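Long-range contact in hemin ABC transporter, periplasmic hemin-binding protein HutB (Vibrio cholerae, PDB 5KHL), which probably binds hemin in the periplasm and hands it to an ABC transporter for import across the inner membrane: residues L141-F154 against P172-A185. Numbering follows the deposited sequence.
Sequences LQAKRPEKPKKVLF and PDTIIGLIGAHNPA
K150 and V152 clasp H182 through its backbone: H182 N donates to K150 O (2.8 Å) and V152 N to H182 O (2.9 Å), both nearly linear, forming a single beta bridge between K151 and H182. Three waters extend the polar contact. One joins L141 O to L178 O, the second lies in the guanidinium plane of R145, accepting from NH1 and donating to A181 O, and the third accepts from F154 N and donates to N183 OD1. The N183 amide is also fixed from its other end, where ND2 donates to D173 OD2 (2.8 Å).

Apolar packing flanks the bridge. V152 splits its methyls: with CG1 anti to the backbone N (chi1 170°), that branch meets I176 CG1 at 3.7 Å, while CG2 rests on A181 CB. L153 CD2 touches P184 CD and A185 CB. Two prolines make CH-pi contacts, P149 CB over a face of the H182 imidazole and P172 CG over a face of the F154 ring, 4.0 Å from its centroid. G180, with positive phi, ends the helix in a Schellman motif and brings its CA to 4.4 Å from R145 CA.

The contact thus ties the exit of helix 125-143 and strand 152-156 to helix 171-178, in the lobe built on the mixed sheet. Helix 256-269 backs V152 and I179, Q266 bonds to L141 O and I179 O, and strand 207-210 lies alongside strand 152-156.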
ATOM      1  N   LEU A 141      -2.826  11.025 -13.891  1.00 43.67           N
ATOM      2  CA  LEU A 141      -2.761   9.609 -14.259  1.00 44.58           C
ATOM      3  C   LEU A 141      -3.901   9.202 -15.212  1.00 48.36           C
ATOM      4  O   LEU A 141      -3.672   8.558 -16.245  1.00 44.93           O
ATOM      5  CB  LEU A 141      -2.788   8.727 -13.008  1.00 37.59           C
ATOM      6  CG  LEU A 141      -1.422   8.501 -12.343  1.00 55.91           C
ATOM      7  CD1 LEU A 141      -1.572   8.149 -10.871  1.00 45.89           C
ATOM      8  CD2 LEU A 141      -0.607   7.423 -13.056  1.00 36.87           C
ATOM      9  N   GLN A 142      -5.123   9.582 -14.853  1.00 53.17           N
ATOM     10  CA  GLN A 142      -6.310   9.231 -15.627  1.00 55.71           C
ATOM     11  C   GLN A 142      -6.287   9.925 -16.992  1.00 61.37           C
ATOM     12  O   GLN A 142      -6.705   9.343 -17.990  1.00 60.35           O
ATOM     13  CB  GLN A 142      -7.584   9.567 -14.822  1.00 46.10           C
ATOM     14  CG  GLN A 142      -7.861   8.532 -13.710  1.00 43.43           C
ATOM     15  CD  GLN A 142      -8.949   8.928 -12.704  1.00 52.48           C
ATOM     16  OE1 GLN A 142      -9.240  10.108 -12.494  1.00 62.63           O
ATOM     17  NE2 GLN A 142      -9.543   7.932 -12.071  1.00 43.12           N
ATOM     18  N   ALA A 143      -5.740  11.140 -17.045  1.00 61.41           N
ATOM     19  CA  ALA A 143      -5.599  11.855 -18.313  1.00 59.36           C
ATOM     20  C   ALA A 143      -4.802  11.066 -19.341  1.00 68.45           C
ATOM     21  O   ALA A 143      -5.053  11.180 -20.533  1.00 78.99           O
ATOM     22  CB  ALA A 143      -4.950  13.222 -18.098  1.00 61.00           C
ATOM     23  N   LYS A 144      -3.832  10.271 -18.894  1.00 79.07           N
ATOM     24  CA  LYS A 144      -2.986   9.524 -19.833  1.00 73.25           C
ATOM     25  C   LYS A 144      -3.584   8.168 -20.221  1.00 68.05           C
ATOM     26  O   LYS A 144      -2.945   7.385 -20.909  1.00 70.48           O
ATOM     27  CB  LYS A 144      -1.583   9.308 -19.251  1.00 70.67           C
ATOM     28  CG  LYS A 144      -0.778  10.569 -18.969  1.00 78.99           C
ATOM     29  CD  LYS A 144       0.620  10.177 -18.466  1.00 79.83           C
ATOM     30  CE  LYS A 144       1.426  11.359 -17.951  1.00 78.03           C
ATOM     31  NZ  LYS A 144       2.405  11.823 -18.977  1.00 87.15           N
ATOM     32  N   ARG A 145      -4.800   7.881 -19.771  1.00 55.91           N
ATOM     33  CA  ARG A 145      -5.419   6.618 -20.134  1.00 49.19           C
ATOM     34  C   ARG A 145      -5.836   6.590 -21.596  1.00 70.72           C
ATOM     35  O   ARG A 145      -6.652   7.416 -22.025  1.00 71.00           O
ATOM     36  CB  ARG A 145      -6.634   6.350 -19.272  1.00 51.34           C
ATOM     37  CG  ARG A 145      -7.627   5.394 -19.915  1.00 59.53           C
ATOM     38  CD  ARG A 145      -8.751   5.065 -18.962  1.00 47.08           C
ATOM     39  NE  ARG A 145      -9.491   3.885 -19.382  1.00 54.84           N
ATOM     40  CZ  ARG A 145      -9.465   2.720 -18.741  1.00 61.00           C
ATOM     41  NH1 ARG A 145      -8.731   2.575 -17.644  1.00 61.90           N
ATOM     42  NH2 ARG A 145     -10.179   1.698 -19.197  1.00 68.46           N
ATOM     43  N   PRO A 146      -5.293   5.628 -22.368  1.00 72.70           N
ATOM     44  CA  PRO A 146      -5.651   5.458 -23.791  1.00 64.34           C
ATOM     45  C   PRO A 146      -7.037   4.840 -24.017  1.00 71.20           C
ATOM     46  O   PRO A 146      -7.677   4.350 -23.076  1.00 64.91           O
ATOM     47  CB  PRO A 146      -4.569   4.515 -24.323  1.00 56.33           C
ATOM     48  CG  PRO A 146      -4.171   3.678 -23.104  1.00 68.96           C
ATOM     49  CD  PRO A 146      -4.292   4.634 -21.912  1.00 66.35           C
ATOM     50  N   GLU A 147      -7.478   4.879 -25.277  1.00 73.41           N
ATOM     51  CA  GLU A 147      -8.706   4.233 -25.746  1.00 72.09           C
ATOM     52  C   GLU A 147      -8.558   2.718 -25.781  1.00 68.72           C
ATOM     53  O   GLU A 147      -9.538   1.974 -25.610  1.00 62.72           O
ATOM     54  CB  GLU A 147      -9.079   4.735 -27.146  1.00 78.57           C
ATOM     55  CG  GLU A 147      -8.196   5.861 -27.679  1.00 90.90           C
ATOM     56  CD  GLU A 147      -6.791   5.413 -28.069  1.00 98.96           C
ATOM     57  OE1 GLU A 147      -5.891   5.459 -27.199  1.00101.92           O
ATOM     58  OE2 GLU A 147      -6.586   5.033 -29.245  1.00104.33           O
ATOM     59  N   LYS A 148      -7.322   2.272 -26.024  1.00 77.26           N
ATOM     60  CA  LYS A 148      -6.986   0.856 -26.005  1.00 65.99           C
ATOM     61  C   LYS A 148      -6.020   0.553 -24.872  1.00 64.32           C
ATOM     62  O   LYS A 148      -4.828   0.330 -25.120  1.00 62.14           O
ATOM     63  CB  LYS A 148      -6.366   0.418 -27.336  1.00 64.14           C
ATOM     64  CG  LYS A 148      -6.444   1.441 -28.466  1.00 76.69           C
ATOM     65  CD  LYS A 148      -6.449   0.738 -29.838  1.00 78.65           C
ATOM     66  CE  LYS A 148      -6.296   1.717 -30.997  1.00 83.25           C
ATOM     67  NZ  LYS A 148      -6.448   1.036 -32.314  1.00 89.77           N
ATOM     68  N   PRO A 149      -6.520   0.557 -23.625  1.00 57.06           N
ATOM     69  CA  PRO A 149      -5.679   0.212 -22.472  1.00 60.15           C
ATOM     70  C   PRO A 149      -4.998  -1.160 -22.610  1.00 60.49           C
ATOM     71  O   PRO A 149      -5.567  -2.089 -23.198  1.00 57.71           O
ATOM     72  CB  PRO A 149      -6.677   0.203 -21.303  1.00 56.35           C
ATOM     73  CG  PRO A 149      -7.774   1.098 -21.735  1.00 50.31           C
ATOM     74  CD  PRO A 149      -7.894   0.898 -23.214  1.00 63.13           C
ATOM     75  N   LYS A 150      -3.784  -1.279 -22.077  1.00 55.44           N
ATOM     76  CA  LYS A 150      -3.096  -2.567 -22.063  1.00 48.84           C
ATOM     77  C   LYS A 150      -3.579  -3.428 -20.902  1.00 45.93           C
ATOM     78  O   LYS A 150      -4.451  -3.026 -20.144  1.00 51.15           O
ATOM     79  CB  LYS A 150      -1.588  -2.376 -21.975  1.00 50.38           C
ATOM     80  CG  LYS A 150      -0.947  -1.928 -23.269  1.00 56.47           C
ATOM     81  CD  LYS A 150       0.489  -1.501 -23.030  1.00 51.05           C
ATOM     82  CE  LYS A 150       1.223  -1.215 -24.315  1.00 54.40           C
ATOM     83  NZ  LYS A 150       2.593  -0.676 -24.035  1.00 61.47           N
ATOM     84  N   LYS A 151      -3.009  -4.617 -20.766  1.00 53.06           N
ATOM     85  CA  LYS A 151      -3.412  -5.542 -19.710  1.00 50.51           C
ATOM     86  C   LYS A 151      -2.251  -5.762 -18.762  1.00 44.16           C
ATOM     87  O   LYS A 151      -1.136  -6.008 -19.198  1.00 51.56           O
ATOM     88  CB  LYS A 151      -3.903  -6.870 -20.300  1.00 57.03           C
ATOM     89  CG  LYS A 151      -5.230  -6.750 -21.035  1.00 47.28           C
ATOM     90  CD  LYS A 151      -5.568  -8.007 -21.807  1.00 52.57           C
ATOM     91  CE  LYS A 151      -4.823  -8.077 -23.133  1.00 60.23           C
ATOM     92  NZ  LYS A 151      -5.430  -9.103 -24.050  1.00 68.12           N
ATOM     93  N   VAL A 152      -2.527  -5.641 -17.467  1.00 47.82           N
ATOM     94  CA  VAL A 152      -1.519  -5.692 -16.410  1.00 53.34           C
ATOM     95  C   VAL A 152      -2.019  -6.552 -15.255  1.00 54.75           C
ATOM     96  O   VAL A 152      -3.131  -6.356 -14.759  1.00 55.04           O
ATOM     97  CB  VAL A 152      -1.175  -4.269 -15.865  1.00 49.45           C
ATOM     98  CG1 VAL A 152      -0.310  -4.351 -14.581  1.00 42.92           C
ATOM     99  CG2 VAL A 152      -0.470  -3.443 -16.930  1.00 52.29           C
ATOM    100  N   LEU A 153      -1.197  -7.503 -14.825  1.00 45.74           N
ATOM    101  CA  LEU A 153      -1.514  -8.279 -13.634  1.00 44.68           C
ATOM    102  C   LEU A 153      -0.500  -8.014 -12.552  1.00 44.97           C
ATOM    103  O   LEU A 153       0.686  -7.803 -12.828  1.00 46.88           O
ATOM    104  CB  LEU A 153      -1.540  -9.782 -13.924  1.00 51.46           C
ATOM    105  CG  LEU A 153      -2.665 -10.412 -14.741  1.00 55.42           C
ATOM    106  CD1 LEU A 153      -2.256 -11.843 -15.075  1.00 57.96           C
ATOM    107  CD2 LEU A 153      -3.997 -10.372 -14.003  1.00 48.96           C
ATOM    108  N   PHE A 154      -0.970  -8.054 -11.311  1.00 42.43           N
ATOM    109  CA  PHE A 154      -0.072  -8.090 -10.183  1.00 45.21           C
ATOM    110  C   PHE A 154      -0.016  -9.505  -9.611  1.00 42.10           C
ATOM    111  O   PHE A 154      -1.040 -10.075  -9.250  1.00 42.13           O
ATOM    112  CB  PHE A 154      -0.499  -7.103  -9.103  1.00 38.57           C
ATOM    113  CG  PHE A 154       0.387  -7.131  -7.894  1.00 39.42           C
ATOM    114  CD1 PHE A 154       1.479  -6.301  -7.810  1.00 39.56           C
ATOM    115  CD2 PHE A 154       0.139  -8.012  -6.856  1.00 40.55           C
ATOM    116  CE1 PHE A 154       2.295  -6.337  -6.694  1.00 40.74           C
ATOM    117  CE2 PHE A 154       0.942  -8.055  -5.750  1.00 41.79           C
ATOM    118  CZ  PHE A 154       2.017  -7.216  -5.662  1.00 41.96           C
ATOM    119  N   PRO A 172      -3.273  -3.222  -5.407  1.00 46.36           N
ATOM    120  CA  PRO A 172      -2.724  -3.419  -6.751  1.00 48.31           C
ATOM    121  C   PRO A 172      -3.771  -3.321  -7.863  1.00 38.66           C
ATOM    122  O   PRO A 172      -3.442  -2.853  -8.939  1.00 38.22           O
ATOM    123  CB  PRO A 172      -2.128  -4.825  -6.676  1.00 45.84           C
ATOM    124  CG  PRO A 172      -1.786  -4.983  -5.280  1.00 47.41           C
ATOM    125  CD  PRO A 172      -2.895  -4.336  -4.526  1.00 41.13           C
ATOM    126  N   ASP A 173      -5.011  -3.718  -7.611  1.00 50.36           N
ATOM    127  CA  ASP A 173      -6.053  -3.502  -8.611  1.00 45.81           C
ATOM    128  C   ASP A 173      -6.324  -2.026  -8.889  1.00 44.64           C
ATOM    129  O   ASP A 173      -6.468  -1.628 -10.044  1.00 46.25           O
ATOM    130  CB  ASP A 173      -7.363  -4.164  -8.204  1.00 55.58           C
ATOM    131  CG  ASP A 173      -8.470  -3.868  -9.189  1.00 46.26           C
ATOM    132  OD1 ASP A 173      -9.432  -3.165  -8.827  1.00 50.61           O
ATOM    133  OD2 ASP A 173      -8.334  -4.308 -10.343  1.00 42.48           O
ATOM    134  N   THR A 174      -6.411  -1.220  -7.836  1.00 35.62           N
ATOM    135  CA  THR A 174      -6.696   0.201  -7.994  1.00 35.66           C
ATOM    136  C   THR A 174      -5.571   0.891  -8.782  1.00 44.68           C
ATOM    137  O   THR A 174      -5.823   1.735  -9.664  1.00 49.36           O
ATOM    138  CB  THR A 174      -6.868   0.872  -6.622  1.00 35.99           C
ATOM    139  OG1 THR A 174      -7.957   0.268  -5.928  1.00 36.73           O
ATOM    140  CG2 THR A 174      -7.113   2.357  -6.738  1.00 36.30           C
ATOM    141  N   ILE A 175      -4.334   0.496  -8.489  1.00 39.51           N
ATOM    142  CA  ILE A 175      -3.164   1.095  -9.117  1.00 43.77           C
ATOM    143  C   ILE A 175      -3.130   0.804 -10.619  1.00 43.97           C
ATOM    144  O   ILE A 175      -2.807   1.683 -11.414  1.00 38.16           O
ATOM    145  CB  ILE A 175      -1.862   0.614  -8.425  1.00 36.39           C
ATOM    146  CG1 ILE A 175      -1.729   1.323  -7.072  1.00 36.63           C
ATOM    147  CG2 ILE A 175      -0.606   0.833  -9.307  1.00 36.76           C
ATOM    148  CD1 ILE A 175      -0.652   0.713  -6.170  1.00 44.97           C
ATOM    149  N   ILE A 176      -3.472  -0.424 -10.994  1.00 37.47           N
ATOM    150  CA  ILE A 176      -3.586  -0.818 -12.392  1.00 44.32           C
ATOM    151  C   ILE A 176      -4.655   0.019 -13.149  1.00 43.49           C
ATOM    152  O   ILE A 176      -4.427   0.458 -14.282  1.00 39.86           O
ATOM    153  CB  ILE A 176      -3.911  -2.326 -12.501  1.00 39.31           C
ATOM    154  CG1 ILE A 176      -2.701  -3.150 -12.093  1.00 39.03           C
ATOM    155  CG2 ILE A 176      -4.299  -2.717 -13.916  1.00 48.67           C
ATOM    156  CD1 ILE A 176      -3.037  -4.616 -11.829  1.00 39.60           C
ATOM    157  N   GLY A 177      -5.807   0.241 -12.521  1.00 38.41           N
ATOM    158  CA  GLY A 177      -6.825   1.101 -13.107  1.00 39.33           C
ATOM    159  C   GLY A 177      -6.306   2.518 -13.279  1.00 39.77           C
ATOM    160  O   GLY A 177      -6.482   3.120 -14.330  1.00 45.93           O
ATOM    161  N   LEU A 178      -5.641   3.040 -12.248  1.00 42.77           N
ATOM    162  CA  LEU A 178      -5.125   4.404 -12.271  1.00 40.75           C
ATOM    163  C   LEU A 178      -4.034   4.632 -13.311  1.00 46.96           C
ATOM    164  O   LEU A 178      -3.941   5.731 -13.868  1.00 51.68           O
ATOM    165  CB  LEU A 178      -4.616   4.806 -10.887  1.00 52.25           C
ATOM    166  CG  LEU A 178      -5.726   5.131  -9.881  1.00 48.53           C
ATOM    167  CD1 LEU A 178      -5.181   5.302  -8.480  1.00 49.19           C
ATOM    168  CD2 LEU A 178      -6.452   6.388 -10.305  1.00 49.89           C
ATOM    169  N   ILE A 179      -3.212   3.622 -13.596  1.00 40.58           N
ATOM    170  CA  ILE A 179      -2.228   3.783 -14.659  1.00 39.64           C
ATOM    171  C   ILE A 179      -2.903   3.649 -16.026  1.00 44.75           C
ATOM    172  O   ILE A 179      -2.268   3.840 -17.061  1.00 44.52           O
ATOM    173  CB  ILE A 179      -1.068   2.774 -14.563  1.00 52.88           C
ATOM    174  CG1 ILE A 179      -1.504   1.396 -15.065  1.00 53.03           C
ATOM    175  CG2 ILE A 179      -0.457   2.767 -13.146  1.00 43.26           C
ATOM    176  CD1 ILE A 179      -0.664   0.252 -14.536  1.00 56.22           C
ATOM    177  N   GLY A 180      -4.193   3.333 -16.026  1.00 42.01           N
ATOM    178  CA  GLY A 180      -4.952   3.261 -17.260  1.00 48.47           C
ATOM    179  C   GLY A 180      -4.828   1.915 -17.941  1.00 54.69           C
ATOM    180  O   GLY A 180      -4.894   1.826 -19.164  1.00 59.61           O
ATOM    181  N   ALA A 181      -4.637   0.861 -17.152  1.00 40.99           N
ATOM    182  CA  ALA A 181      -4.624  -0.476 -17.714  1.00 45.40           C
ATOM    183  C   ALA A 181      -5.890  -1.241 -17.314  1.00 44.70           C
ATOM    184  O   ALA A 181      -6.646  -0.801 -16.439  1.00 48.97           O
ATOM    185  CB  ALA A 181      -3.368  -1.230 -17.273  1.00 40.89           C
ATOM    186  N   HIS A 182      -6.129  -2.360 -17.990  1.00 46.61           N
ATOM    187  CA  HIS A 182      -7.073  -3.378 -17.531  1.00 50.17           C
ATOM    188  C   HIS A 182      -6.396  -4.362 -16.581  1.00 43.76           C
ATOM    189  O   HIS A 182      -5.301  -4.853 -16.860  1.00 46.53           O
ATOM    190  CB  HIS A 182      -7.655  -4.182 -18.699  1.00 56.08           C
ATOM    191  CG  HIS A 182      -8.400  -3.363 -19.705  1.00 72.15           C
ATOM    192  ND1 HIS A 182      -9.568  -2.699 -19.408  1.00 76.16           N
ATOM    193  CD2 HIS A 182      -8.159  -3.138 -21.021  1.00 80.89           C
ATOM    194  CE1 HIS A 182     -10.008  -2.083 -20.493  1.00 80.94           C
ATOM    195  NE2 HIS A 182      -9.174  -2.336 -21.485  1.00 82.61           N
ATOM    196  N   ASN A 183      -7.053  -4.655 -15.468  1.00 48.64           N
ATOM    197  CA  ASN A 183      -6.669  -5.792 -14.646  1.00 49.82           C
ATOM    198  C   ASN A 183      -7.530  -6.983 -15.015  1.00 49.28           C
ATOM    199  O   ASN A 183      -8.637  -7.100 -14.514  1.00 47.58           O
ATOM    200  CB  ASN A 183      -6.822  -5.491 -13.160  1.00 40.52           C
ATOM    201  CG  ASN A 183      -6.455  -6.677 -12.300  1.00 51.18           C
ATOM    202  OD1 ASN A 183      -5.772  -7.596 -12.763  1.00 41.84           O
ATOM    203  ND2 ASN A 183      -6.902  -6.671 -11.040  1.00 40.51           N
ATOM    204  N   PRO A 184      -7.016  -7.881 -15.873  1.00 43.46           N
ATOM    205  CA  PRO A 184      -7.830  -8.994 -16.388  1.00 46.51           C
ATOM    206  C   PRO A 184      -8.415  -9.862 -15.272  1.00 49.72           C
ATOM    207  O   PRO A 184      -9.458 -10.500 -15.436  1.00 51.35           O
ATOM    208  CB  PRO A 184      -6.845  -9.805 -17.244  1.00 55.27           C
ATOM    209  CG  PRO A 184      -5.627  -8.940 -17.413  1.00 59.78           C
ATOM    210  CD  PRO A 184      -5.595  -7.995 -16.244  1.00 46.84           C
ATOM    211  N   ALA A 185      -7.745  -9.866 -14.128  1.00 44.61           N
ATOM    212  CA  ALA A 185      -8.217 -10.627 -12.981  1.00 55.94           C
ATOM    213  C   ALA A 185      -9.381  -9.973 -12.233  1.00 56.94           C
ATOM    214  O   ALA A 185     -10.077 -10.663 -11.492  1.00 45.85           O
ATOM    215  CB  ALA A 185      -7.052 -10.868 -12.009  1.00 44.86           C
TER
HETATM  216  O   HOH W   1      -4.958   6.252 -16.530  1.00 59.16           O
HETATM  217  O   HOH W   2      -8.842   0.449 -15.834  1.00 53.75           O
HETATM  218  O   HOH W   3      -3.906  -8.485 -10.952  1.00 47.93           O